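Local coordinates for Lmo0181 protein (PDB 5F7V), which binds the cyclic glucan cycloalternan as the substrate-binding lipoprotein of an ABC transport system, probably delivering it for uptake, at residues E181-V185 with A211-L215. Numbering follows the deposited sequence.
Sequences EFYKV and ALTHL. With GLC (alpha-D-glucopyranose), chain B.
Phe-182 and Val-185, one helical turn apart, carry the apolar contact against Ala-211, Leu-212 and Leu-215. The Phe-182 ring swings out with its CG anti to the backbone N (chi1 -168°) and presents an edge to the other helix: CE1 lies 3.5 Å from the backbone N of Leu-212, close to the ring plane, and 3.6 Å from Leu-212 CB, the two side chains crossing at about a right angle. The CB of Val-185 is directed toward 211-215. Its CG1 meets Leu-215 CD1 tip to tip at 4.0 Å, and the same methyl touches CD2 at the edge of the His-214 imidazole, whose ND1 is hydrogen-bonded to Glu-157. The backbones come nearest at Val-185 and Ala-211, whose CA atoms are 6.2 Å apart; Ala-211 CB lies 3.8 Å from Val-185 O.

No hydrogen bond crosses between 181-185 and 211-215; the polar ends of Glu-181 and Lys-184 turn instead to the sugar and to each other. Glu-181 OE1 accepts a 2.6 Å hydrogen bond from O6 of a glucose unit of the bound cycloalternan; Asn-180 ND2 is hydrogen-bonded to the same unit. Lys-184 NZ meets Glu-181 OE2 at 2.8 Å from above the carboxylate plane and bridges to Glu-270 as well, probably helping to steady the carboxylate.

The axes of 181-185 and 211-215 lie at 118° where helices 179-187 and 206-220 meet in this periplasmic-binding-protein fold, with Trp-153 of helix 153-163 against Val-185 and Ala-211, Leu-386 of helix 382-397 against Phe-182 and Leu-212, and strand 278-287 beside Glu-181 and Lys-184.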
loop_
_atom_site.group_PDB
_atom_site.type_symbol
_atom_site.label_atom_id
_atom_site.label_comp_id
_atom_site.label_asym_id
_atom_site.label_seq_id
_atom_site.Cartn_x
_atom_site.Cartn_y
_atom_site.Cartn_z
ATOM N N GLU A 181 3.946 -4.531 6.846
ATOM C CA GLU A 181 4.133 -5.864 6.265
ATOM C C GLU A 181 3.692 -6.939 7.251
ATOM O O GLU A 181 3.178 -7.996 6.890
ATOM C CB GLU A 181 5.590 -6.059 5.878
ATOM C CG GLU A 181 5.804 -7.242 4.944
ATOM C CD GLU A 181 5.339 -7.000 3.517
ATOM O OE1 GLU A 181 4.949 -5.853 3.128
ATOM O OE2 GLU A 181 5.407 -7.994 2.745
ATOM N N PHE A 182 3.945 -6.661 8.528
ATOM C CA PHE A 182 3.768 -7.709 9.546
ATOM C C PHE A 182 2.336 -8.061 9.815
ATOM O O PHE A 182 2.093 -9.215 10.139
ATOM C CB PHE A 182 4.427 -7.260 10.833
ATOM C CG PHE A 182 4.535 -8.383 11.829
ATOM C CD1 PHE A 182 5.296 -9.506 11.518
ATOM C CD2 PHE A 182 3.876 -8.357 13.033
ATOM C CE1 PHE A 182 5.412 -10.569 12.385
ATOM C CE2 PHE A 182 3.983 -9.420 13.907
ATOM C CZ PHE A 182 4.736 -10.524 13.568
ATOM N N TYR A 183 1.380 -7.145 9.685
ATOM C CA TYR A 183 0.015 -7.625 9.977
ATOM C C TYR A 183 -0.369 -8.690 8.952
ATOM O O TYR A 183 -1.134 -9.600 9.246
ATOM C CB TYR A 183 -1.033 -6.525 10.105
ATOM C CG TYR A 183 -1.397 -5.718 8.880
ATOM C CD1 TYR A 183 -2.320 -6.177 7.971
ATOM C CD2 TYR A 183 -0.837 -4.476 8.630
ATOM C CE1 TYR A 183 -2.710 -5.422 6.880
ATOM C CE2 TYR A 183 -1.206 -3.704 7.555
ATOM C CZ TYR A 183 -2.126 -4.202 6.680
ATOM O OH TYR A 183 -2.516 -3.423 5.622
ATOM N N LYS A 184 0.131 -8.568 7.722
ATOM C CA LYS A 184 -0.057 -9.613 6.703
ATOM C C LYS A 184 0.723 -10.885 7.003
ATOM O O LYS A 184 0.172 -11.973 6.946
ATOM C CB LYS A 184 0.332 -9.036 5.363
ATOM C CG LYS A 184 0.324 -10.049 4.241
ATOM C CD LYS A 184 0.898 -9.539 2.934
ATOM C CE LYS A 184 2.381 -9.179 3.009
ATOM N NZ LYS A 184 2.816 -8.511 1.754
ATOM N N VAL A 185 2.016 -10.762 7.261
ATOM C CA VAL A 185 2.854 -11.948 7.493
ATOM C C VAL A 185 2.419 -12.692 8.755
ATOM O O VAL A 185 2.401 -13.924 8.776
ATOM C CB VAL A 185 4.359 -11.567 7.490
ATOM C CG1 VAL A 185 5.199 -12.788 7.754
ATOM C CG2 VAL A 185 4.711 -11.003 6.119
ATOM N N ALA A 211 6.478 -15.893 12.849
ATOM C CA ALA A 211 6.322 -15.122 11.608
ATOM C C ALA A 211 7.390 -14.056 11.465
ATOM O O ALA A 211 7.974 -13.864 10.397
ATOM C CB ALA A 211 4.936 -14.500 11.498
ATOM N N LEU A 212 7.626 -13.323 12.555
ATOM C CA LEU A 212 8.683 -12.308 12.514
ATOM C C LEU A 212 10.051 -12.910 12.344
ATOM O O LEU A 212 10.843 -12.359 11.571
ATOM C CB LEU A 212 8.636 -11.447 13.764
ATOM C CG LEU A 212 9.680 -10.297 13.846
ATOM C CD1 LEU A 212 9.510 -9.312 12.732
ATOM C CD2 LEU A 212 9.521 -9.581 15.168
ATOM N N THR A 213 10.292 -14.016 13.031
ATOM C CA THR A 213 11.557 -14.718 12.889
ATOM C C THR A 213 11.770 -15.204 11.467
ATOM O O THR A 213 12.920 -15.146 10.948
ATOM C CB THR A 213 11.649 -15.862 13.909
ATOM O OG1 THR A 213 11.462 -15.309 15.216
ATOM C CG2 THR A 213 13.002 -16.606 13.824
ATOM N N HIS A 214 10.718 -15.624 10.782
ATOM C CA HIS A 214 10.810 -16.005 9.385
ATOM C C HIS A 214 11.369 -14.834 8.567
ATOM O O HIS A 214 12.235 -15.035 7.710
ATOM C CB HIS A 214 9.430 -16.506 8.941
ATOM C CG HIS A 214 9.091 -16.212 7.516
ATOM N ND1 HIS A 214 9.593 -16.875 6.399
ATOM C CD2 HIS A 214 8.196 -15.308 7.061
ATOM C CE1 HIS A 214 9.033 -16.347 5.329
ATOM N NE2 HIS A 214 8.190 -15.417 5.704
ATOM N N LEU A 215 10.866 -13.621 8.791
ATOM C CA LEU A 215 11.383 -12.422 8.096
ATOM C C LEU A 215 12.802 -12.055 8.536
ATOM O O LEU A 215 13.686 -11.827 7.700
ATOM C CB LEU A 215 10.486 -11.210 8.298
ATOM C CG LEU A 215 9.054 -11.386 7.763
ATOM C CD1 LEU A 215 8.240 -10.177 8.173
ATOM C CD2 LEU A 215 9.018 -11.619 6.268
HETATM C C1 GLC B . 3.657 0.567 2.604
HETATM C C2 GLC B . 5.095 0.738 2.134
HETATM C C3 GLC B . 5.339 -0.180 0.936
HETATM C C4 GLC B . 5.018 -1.611 1.324
HETATM C C5 GLC B . 3.634 -1.729 1.980
HETATM C C6 GLC B . 3.362 -3.090 2.625
HETATM O O2 GLC B . 5.369 2.110 1.801
HETATM O O3 GLC B . 6.726 -0.040 0.594
HETATM O O4 GLC B . 5.000 -2.455 0.161
HETATM O O5 GLC B . 3.419 -0.774 3.020
HETATM O O6 GLC B . 4.350 -3.329 3.622
#